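Local coordinates for oligopeptide-binding protein oppA (Lactococcus lactis, PDB 3DRF), which binds oligopeptides as the receptor of an ABC transporter that takes up peptides larger than three residues, an uptake essential for growth in milk, at residues A[117-120]-A[121-125]; A[311-314]-A[315-318]; A[480-483]-A[484-488]. All blocks are in the same frame, centred on the assembly; numbering follows the deposited sequence.

Interaction 1 (A[117-120]-A[121-125]); sequences KDYE and FTYET
Tyr119 and Tyr123, one turn apart on helix 116-127, make a T-shaped pair in which the edge of Tyr123, led by CE1, comes over the face of Tyr119. The ring centroids are 5.3 Å apart with planes at 84°, and CE1 of Tyr123 lies 3.5 Å from CZ of Tyr119. CG of Tyr123 sits beside the backbone N (chi1 -72°), which brings its ring back toward the preceding turn, where Tyr119 stands with its own CG anti to the backbone N.

The same pair is joined by a hydrogen bond, the hydroxyl of Tyr123 donating to OH of Tyr119 at 2.7 Å. Each hydroxyl has a second partner in Leu191, OH of Tyr119 bonding its O and OH of Tyr123 its N, so the two phenols tie the buried side of the helix to that loop. A leucine in place of Tyr123 would probably leave Tyr119 without its hydroxyl donor and edge-on ring, and the backbone N of Leu191 without this acceptor.

These are i to i+4 contacts of an alpha-helix, and the backbone bond from Phe121 N to Lys117 O (2.8 Å) belongs to the same pattern.

The charged contacts form a salt-bridge network of Lys117, Glu120 and Glu124. NZ of Lys117 meets OE1 of Glu120 at 2.8 Å from above the carboxylate plane, and reaches OE2 of Glu124 more weakly at 3.2 Å. A water accepts from NZ and donates to OE1 of Glu124, closing a second path between lysine and acid. The two carboxylates stand 81° apart in plane, with OE2 of Glu120 only 2.5 Å from OE2 of Glu124.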
loop_
_atom_site.group_PDB
_atom_site.type_symbol
_atom_site.label_atom_id
_atom_site.label_comp_id
_atom_site.label_asym_id
_atom_site.label_seq_id
_atom_site.Cartn_x
_atom_site.Cartn_y
_atom_site.Cartn_z
ATOM N N LYS A 117 -1.368 16.183 -21.293
ATOM C CA LYS A 117 -0.837 14.893 -21.724
ATOM C C LYS A 117 -0.022 14.138 -20.628
ATOM O O LYS A 117 -0.085 12.950 -20.550
ATOM C CB LYS A 117 0.039 15.096 -22.979
ATOM C CG LYS A 117 0.783 13.820 -23.495
ATOM C CD LYS A 117 -0.211 12.653 -23.815
ATOM C CE LYS A 117 0.618 11.427 -24.352
ATOM N NZ LYS A 117 -0.367 10.290 -24.619
ATOM N N ASP A 118 0.708 14.887 -19.783
ATOM C CA ASP A 118 1.451 14.274 -18.642
ATOM C C ASP A 118 0.510 13.543 -17.668
ATOM O O ASP A 118 0.866 12.602 -17.087
ATOM C CB ASP A 118 2.255 15.364 -17.912
ATOM C CG ASP A 118 3.361 15.971 -18.774
ATOM O OD1 ASP A 118 3.828 15.299 -19.673
ATOM O OD2 ASP A 118 3.683 17.090 -18.523
ATOM N N TYR A 119 -0.671 14.122 -17.484
ATOM C CA TYR A 119 -1.693 13.471 -16.622
ATOM C C TYR A 119 -2.293 12.182 -17.246
ATOM O O TYR A 119 -2.373 11.187 -16.621
ATOM C CB TYR A 119 -2.777 14.517 -16.294
ATOM C CG TYR A 119 -3.833 13.912 -15.378
ATOM C CD1 TYR A 119 -3.525 13.473 -14.065
ATOM C CD2 TYR A 119 -5.114 13.716 -15.844
ATOM C CE1 TYR A 119 -4.512 12.892 -13.249
ATOM C CE2 TYR A 119 -6.105 13.140 -15.040
ATOM C CZ TYR A 119 -5.787 12.716 -13.756
ATOM O OH TYR A 119 -6.773 12.143 -12.955
ATOM N N GLU A 120 -2.704 12.284 -18.501
ATOM C CA GLU A 120 -3.170 11.103 -19.239
ATOM C C GLU A 120 -2.068 10.030 -19.302
ATOM O O GLU A 120 -2.345 8.859 -19.206
ATOM C CB GLU A 120 -3.626 11.546 -20.673
ATOM C CG GLU A 120 -4.117 10.350 -21.518
ATOM C CD GLU A 120 -3.000 9.564 -22.253
ATOM O OE1 GLU A 120 -1.883 10.001 -22.315
ATOM O OE2 GLU A 120 -3.381 8.501 -22.759
ATOM N N PHE A 121 -0.811 10.460 -19.432
ATOM C CA PHE A 121 0.279 9.459 -19.573
ATOM C C PHE A 121 0.430 8.553 -18.322
ATOM O O PHE A 121 0.701 7.404 -18.476
ATOM C CB PHE A 121 1.623 10.152 -19.957
ATOM C CG PHE A 121 2.705 9.168 -20.338
ATOM C CD1 PHE A 121 3.934 9.220 -19.722
ATOM C CD2 PHE A 121 2.475 8.199 -21.295
ATOM C CE1 PHE A 121 4.925 8.340 -20.064
ATOM C CE2 PHE A 121 3.508 7.276 -21.661
ATOM C CZ PHE A 121 4.703 7.363 -21.008
ATOM N N THR A 122 0.164 9.102 -17.127
ATOM C CA THR A 122 0.088 8.270 -15.888
ATOM C C THR A 122 -0.847 7.029 -16.132
ATOM O O THR A 122 -0.527 5.926 -15.790
ATOM C CB THR A 122 -0.513 9.110 -14.782
ATOM O OG1 THR A 122 0.441 10.186 -14.497
ATOM C CG2 THR A 122 -0.741 8.248 -13.516
ATOM N N TYR A 123 -2.004 7.266 -16.756
ATOM C CA TYR A 123 -2.977 6.166 -16.993
ATOM C C TYR A 123 -2.369 5.101 -17.919
ATOM O O TYR A 123 -2.586 3.974 -17.699
ATOM C CB TYR A 123 -4.263 6.694 -17.605
ATOM C CG TYR A 123 -5.122 7.495 -16.592
ATOM C CD1 TYR A 123 -4.870 8.855 -16.350
ATOM C CD2 TYR A 123 -6.123 6.886 -15.831
ATOM C CE1 TYR A 123 -5.636 9.604 -15.443
ATOM C CE2 TYR A 123 -6.903 7.641 -14.894
ATOM C CZ TYR A 123 -6.671 8.987 -14.749
ATOM O OH TYR A 123 -7.436 9.678 -13.827
ATOM N N GLU A 124 -1.614 5.522 -18.926
ATOM C CA GLU A 124 -0.989 4.579 -19.826
ATOM C C GLU A 124 0.060 3.761 -19.095
ATOM O O GLU A 124 0.207 2.622 -19.342
ATOM C CB GLU A 124 -0.317 5.300 -21.022
ATOM C CG GLU A 124 -1.367 6.091 -21.934
ATOM C CD GLU A 124 -0.779 6.630 -23.203
ATOM O OE1 GLU A 124 0.331 6.298 -23.455
ATOM O OE2 GLU A 124 -1.442 7.415 -23.862
ATOM N N THR A 125 0.789 4.380 -18.166
ATOM C CA THR A 125 1.830 3.611 -17.443
ATOM C C THR A 125 1.260 2.434 -16.652
ATOM O O THR A 125 1.938 1.494 -16.463
ATOM C CB THR A 125 2.741 4.466 -16.542
ATOM O OG1 THR A 125 2.002 4.965 -15.394
ATOM C CG2 THR A 125 3.406 5.614 -17.306
HETATM O O HOH W 1 1.303 8.056 -25.351
#

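Interaction 2 (A[311-314]-A[315-318]); sequences HYDA and KNSI
Asp313 reaches its carboxylate forward over the turn and takes hold of Asn316 with both oxygens. CG lies anti to the backbone N (chi1 174°), beside the carbonyl carbon, which carries the group along the direction of the chain. OD2 receives ND2 of Asn316 on its syn side at 2.9 Å; the bond is nearly straight, 170° at the hydrogen, and the acceptor lies almost in the amide plane. The two flat groups are nonetheless well turned from each other, 76° between carboxylate and amide. OD1 is met quite differently: the backbone N of Asn316 comes from above the carboxylate plane, at 3.0 Å.

Tyr312, the neighbour of Asp313 on the strand, lies on the other face, and its ring runs obliquely past the backbone of Ser317 and Ile318. Its OH stands 3.2 Å from CA of Ser317 and is hydrogen-bonded to Ala488 O, while OG of Ser317 bonds His150. On the aspartate side, CB of Asp313 packs against CG2 of Ile318 at 3.8 Å.

The backbone itself reverses as a hairpin between strands 311-313 and 318-320. Asp313 and Ile318 form an antiparallel hydrogen-bonded pair, Asp313 N to Ile318 O at 2.9 Å and Ile318 N to Asp313 O at 3.1 Å. Ser317 also faces Asp313, in a left-handed backbone conformation, making a G1 beta bulge.

With one carboxylate gripping both a backbone N-H and a side-chain amide, the reversal is pinned from its first strand, and the negative charge of Asp313 is probably eased by these two donors.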
loop_
_atom_site.group_PDB
_atom_site.type_symbol
_atom_site.label_atom_id
_atom_site.label_comp_id
_atom_site.label_asym_id
_atom_site.label_seq_id
_atom_site.Cartn_x
_atom_site.Cartn_y
_atom_site.Cartn_z
ATOM N N HIS A 311 -4.322 -18.356 -9.017
ATOM C CA HIS A 311 -3.325 -17.703 -9.878
ATOM C C HIS A 311 -3.937 -16.443 -10.535
ATOM O O HIS A 311 -5.134 -16.262 -10.509
ATOM C CB HIS A 311 -2.766 -18.721 -10.913
ATOM C CG HIS A 311 -3.666 -18.954 -12.085
ATOM N ND1 HIS A 311 -4.672 -19.903 -12.085
ATOM C CD2 HIS A 311 -3.634 -18.435 -13.328
ATOM C CE1 HIS A 311 -5.251 -19.895 -13.267
ATOM N NE2 HIS A 311 -4.639 -19.025 -14.037
ATOM N N TYR A 312 -3.079 -15.614 -11.135
ATOM C CA TYR A 312 -3.503 -14.419 -11.896
ATOM C C TYR A 312 -3.297 -14.666 -13.388
ATOM O O TYR A 312 -2.220 -15.011 -13.816
ATOM C CB TYR A 312 -2.717 -13.205 -11.419
ATOM C CG TYR A 312 -3.270 -11.931 -12.018
ATOM C CD1 TYR A 312 -4.409 -11.335 -11.492
ATOM C CD2 TYR A 312 -2.702 -11.371 -13.119
ATOM C CE1 TYR A 312 -4.930 -10.169 -12.040
ATOM C CE2 TYR A 312 -3.213 -10.181 -13.688
ATOM C CZ TYR A 312 -4.346 -9.609 -13.157
ATOM O OH TYR A 312 -4.818 -8.449 -13.738
ATOM N N ASP A 313 -4.374 -14.520 -14.126
ATOM C CA ASP A 313 -4.430 -14.647 -15.584
ATOM C C ASP A 313 -4.218 -13.246 -16.151
ATOM O O ASP A 313 -5.061 -12.431 -16.107
ATOM C CB ASP A 313 -5.815 -15.203 -15.982
ATOM C CG ASP A 313 -6.073 -15.246 -17.489
ATOM O OD1 ASP A 313 -5.363 -14.690 -18.269
ATOM O OD2 ASP A 313 -7.087 -15.819 -17.790
ATOM N N ALA A 314 -3.002 -13.024 -16.647
ATOM C CA ALA A 314 -2.598 -11.723 -17.181
ATOM C C ALA A 314 -3.299 -11.395 -18.499
ATOM O O ALA A 314 -3.680 -10.297 -18.702
ATOM C CB ALA A 314 -1.076 -11.707 -17.408
ATOM N N LYS A 315 -3.527 -12.390 -19.310
ATOM C CA LYS A 315 -4.160 -12.158 -20.623
ATOM C C LYS A 315 -5.554 -11.537 -20.430
ATOM O O LYS A 315 -5.905 -10.590 -21.045
ATOM C CB LYS A 315 -4.159 -13.454 -21.452
ATOM C CG LYS A 315 -4.995 -13.341 -22.723
ATOM C CD LYS A 315 -4.270 -12.508 -23.769
ATOM C CE LYS A 315 -4.879 -12.731 -25.174
ATOM N NZ LYS A 315 -6.240 -12.222 -25.302
ATOM N N ASN A 316 -6.307 -12.084 -19.493
ATOM C CA ASN A 316 -7.663 -11.628 -19.223
ATOM C C ASN A 316 -7.795 -10.740 -18.005
ATOM O O ASN A 316 -8.871 -10.387 -17.651
ATOM C CB ASN A 316 -8.588 -12.856 -19.088
ATOM C CG ASN A 316 -8.654 -13.667 -20.396
ATOM O OD1 ASN A 316 -9.004 -13.143 -21.408
ATOM N ND2 ASN A 316 -8.170 -14.863 -20.352
ATOM N N SER A 317 -6.670 -10.422 -17.387
ATOM C CA SER A 317 -6.609 -9.571 -16.170
ATOM C C SER A 317 -7.625 -9.979 -15.128
ATOM O O SER A 317 -8.469 -9.246 -14.754
ATOM C CB SER A 317 -6.777 -8.084 -16.539
ATOM O OG SER A 317 -5.713 -7.696 -17.346
ATOM N N ILE A 318 -7.473 -11.198 -14.670
ATOM C CA ILE A 318 -8.413 -11.813 -13.710
ATOM C C ILE A 318 -7.735 -12.843 -12.778
ATOM O O ILE A 318 -6.983 -13.690 -13.196
ATOM C CB ILE A 318 -9.647 -12.434 -14.497
ATOM C CG1 ILE A 318 -10.775 -12.984 -13.584
ATOM C CG2 ILE A 318 -9.186 -13.597 -15.430
ATOM C CD1 ILE A 318 -11.949 -13.698 -14.355
#

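Interaction 3 (A[480-483]-A[484-488]); sequences SQQD and LFSAA
Gln481 and Phe485 run alongside each other in a common direction, OE1 of the glutamine coming up to the ring's edge, 3.6 Å from CE2 of Phe485. Both side chains have CG beside the backbone N, which sends them off the short helix together. The amide is not coplanar with the ring; the two planes differ by 54°. The hydrogen bond of OE1 goes to the hydroxyl of Tyr526 on helix 516-533, a helix whose Tyr526 and Met530 touch Phe485. Leu484, the residue before Phe485, brings CD1 against the amide carbon CD of Gln481 at 4.1 Å, and its CB rests over one face of the Phe485 ring, toward the rim.

The hydrogen bonds converge on two carbonyls. Gln481 O takes two backbone donors, Leu484 N from well above the carbonyl plane and Phe485 N at 3.1 Å, nearly along the C=O axis. Gln482 O is gripped twice by Ser486, from opposite faces of its plane: by the backbone N at 3.0 Å and by OG at 2.9 Å. OG can fold back this way because it sits between the backbone N and the carbonyl carbon (chi1 68°). CB of Ser486 also lies 3.4 Å from OE1 of Gln482, whose NE2 bonds Asn506.

The bound peptide lies against Asp483 and Leu484, each packing on a polar side chain of it, while OD1 of Asp483 is held by Thr137 and Ser139. This is a single-turn helix, 482-485, with Gln481 at its N-cap position and Ser486 leaving the helical conformation, set at the binding cavity of a solute-binding protein that closes round its ligand like a Venus fly-trap.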
loop_
_atom_site.group_PDB
_atom_site.type_symbol
_atom_site.label_atom_id
_atom_site.label_comp_id
_atom_site.label_asym_id
_atom_site.label_seq_id
_atom_site.Cartn_x
_atom_site.Cartn_y
_atom_site.Cartn_z
ATOM N N SER A 480 -12.364 2.334 0.575
ATOM C CA SER A 480 -12.646 1.251 -0.387
ATOM C C SER A 480 -11.383 0.407 -0.644
ATOM O O SER A 480 -10.318 0.918 -0.817
ATOM C CB SER A 480 -13.166 1.852 -1.702
ATOM O OG SER A 480 -13.521 0.746 -2.545
ATOM N N GLN A 481 -11.588 -0.893 -0.646
ATOM C CA GLN A 481 -10.505 -1.859 -0.870
ATOM C C GLN A 481 -10.583 -2.575 -2.222
ATOM O O GLN A 481 -10.002 -3.586 -2.397
ATOM C CB GLN A 481 -10.386 -2.854 0.298
ATOM C CG GLN A 481 -10.110 -2.045 1.619
ATOM C CD GLN A 481 -9.792 -2.964 2.791
ATOM O OE1 GLN A 481 -10.177 -4.127 2.832
ATOM N NE2 GLN A 481 -9.102 -2.423 3.754
ATOM N N GLN A 482 -11.269 -1.970 -3.187
ATOM C CA GLN A 482 -11.217 -2.446 -4.591
ATOM C C GLN A 482 -9.802 -2.636 -5.063
ATOM O O GLN A 482 -9.558 -3.564 -5.757
ATOM C CB GLN A 482 -11.898 -1.429 -5.557
ATOM C CG GLN A 482 -13.462 -1.301 -5.343
ATOM C CD GLN A 482 -14.236 -2.381 -6.116
ATOM O OE1 GLN A 482 -13.700 -3.320 -6.563
ATOM N NE2 GLN A 482 -15.532 -2.219 -6.204
ATOM N N ASP A 483 -8.886 -1.742 -4.671
ATOM C CA ASP A 483 -7.535 -1.787 -5.258
ATOM C C ASP A 483 -6.629 -2.821 -4.536
ATOM O O ASP A 483 -5.564 -3.064 -4.958
ATOM C CB ASP A 483 -6.943 -0.361 -5.295
ATOM C CG ASP A 483 -7.669 0.565 -6.316
ATOM O OD1 ASP A 483 -8.480 0.117 -7.047
ATOM O OD2 ASP A 483 -7.291 1.713 -6.291
ATOM N N LEU A 484 -7.127 -3.438 -3.490
ATOM C CA LEU A 484 -6.481 -4.606 -2.847
ATOM C C LEU A 484 -7.058 -5.958 -3.299
ATOM O O LEU A 484 -6.339 -6.915 -3.375
ATOM C CB LEU A 484 -6.651 -4.501 -1.334
ATOM C CG LEU A 484 -6.029 -3.289 -0.611
ATOM C CD1 LEU A 484 -6.169 -3.486 0.890
ATOM C CD2 LEU A 484 -4.524 -3.079 -0.948
ATOM N N PHE A 485 -8.362 -6.017 -3.538
ATOM C CA PHE A 485 -9.052 -7.320 -3.661
ATOM C C PHE A 485 -9.916 -7.521 -4.918
ATOM O O PHE A 485 -10.386 -8.579 -5.134
ATOM C CB PHE A 485 -9.912 -7.557 -2.433
ATOM C CG PHE A 485 -9.096 -7.678 -1.157
ATOM C CD1 PHE A 485 -8.141 -8.674 -0.995
ATOM C CD2 PHE A 485 -9.296 -6.768 -0.165
ATOM C CE1 PHE A 485 -7.389 -8.742 0.152
ATOM C CE2 PHE A 485 -8.534 -6.810 1.046
ATOM C CZ PHE A 485 -7.589 -7.790 1.192
ATOM N N SER A 486 -10.091 -6.506 -5.740
ATOM C CA SER A 486 -10.951 -6.693 -6.935
ATOM C C SER A 486 -10.370 -7.789 -7.853
ATOM O O SER A 486 -9.194 -8.012 -7.937
ATOM C CB SER A 486 -11.210 -5.363 -7.694
ATOM O OG SER A 486 -10.022 -4.843 -8.316
ATOM N N ALA A 487 -11.289 -8.429 -8.555
ATOM C CA ALA A 487 -10.980 -9.578 -9.374
ATOM C C ALA A 487 -9.854 -9.307 -10.395
ATOM O O ALA A 487 -9.109 -10.178 -10.667
ATOM C CB ALA A 487 -12.246 -10.059 -10.084
ATOM N N ALA A 488 -9.815 -8.088 -10.931
ATOM C CA ALA A 488 -8.788 -7.747 -11.940
ATOM C C ALA A 488 -7.422 -7.316 -11.383
ATOM O O ALA A 488 -6.529 -7.132 -12.134
ATOM C CB ALA A 488 -9.313 -6.621 -12.834
#

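Interactions 1 and 3 are buried helical contacts, whereas interaction 2 is a hairpin at the surface. The first lies within a regular helix of three turns and mixes aromatic pairing with a charge network; the third occupies a single turn, relies on shared carbonyls and amides, and packs against the bound peptide. Interaction 2 adds a carboxylate that bonds within its own turn. Interactions 2 and 3 touch, joined by the hydrogen bond of Tyr312 to Ala488, with Ser317 O packing on CB of Ala488. Interaction 1 stands apart, its nearest atoms about 12 Å from interaction 2 and about 10 Å from interaction 3.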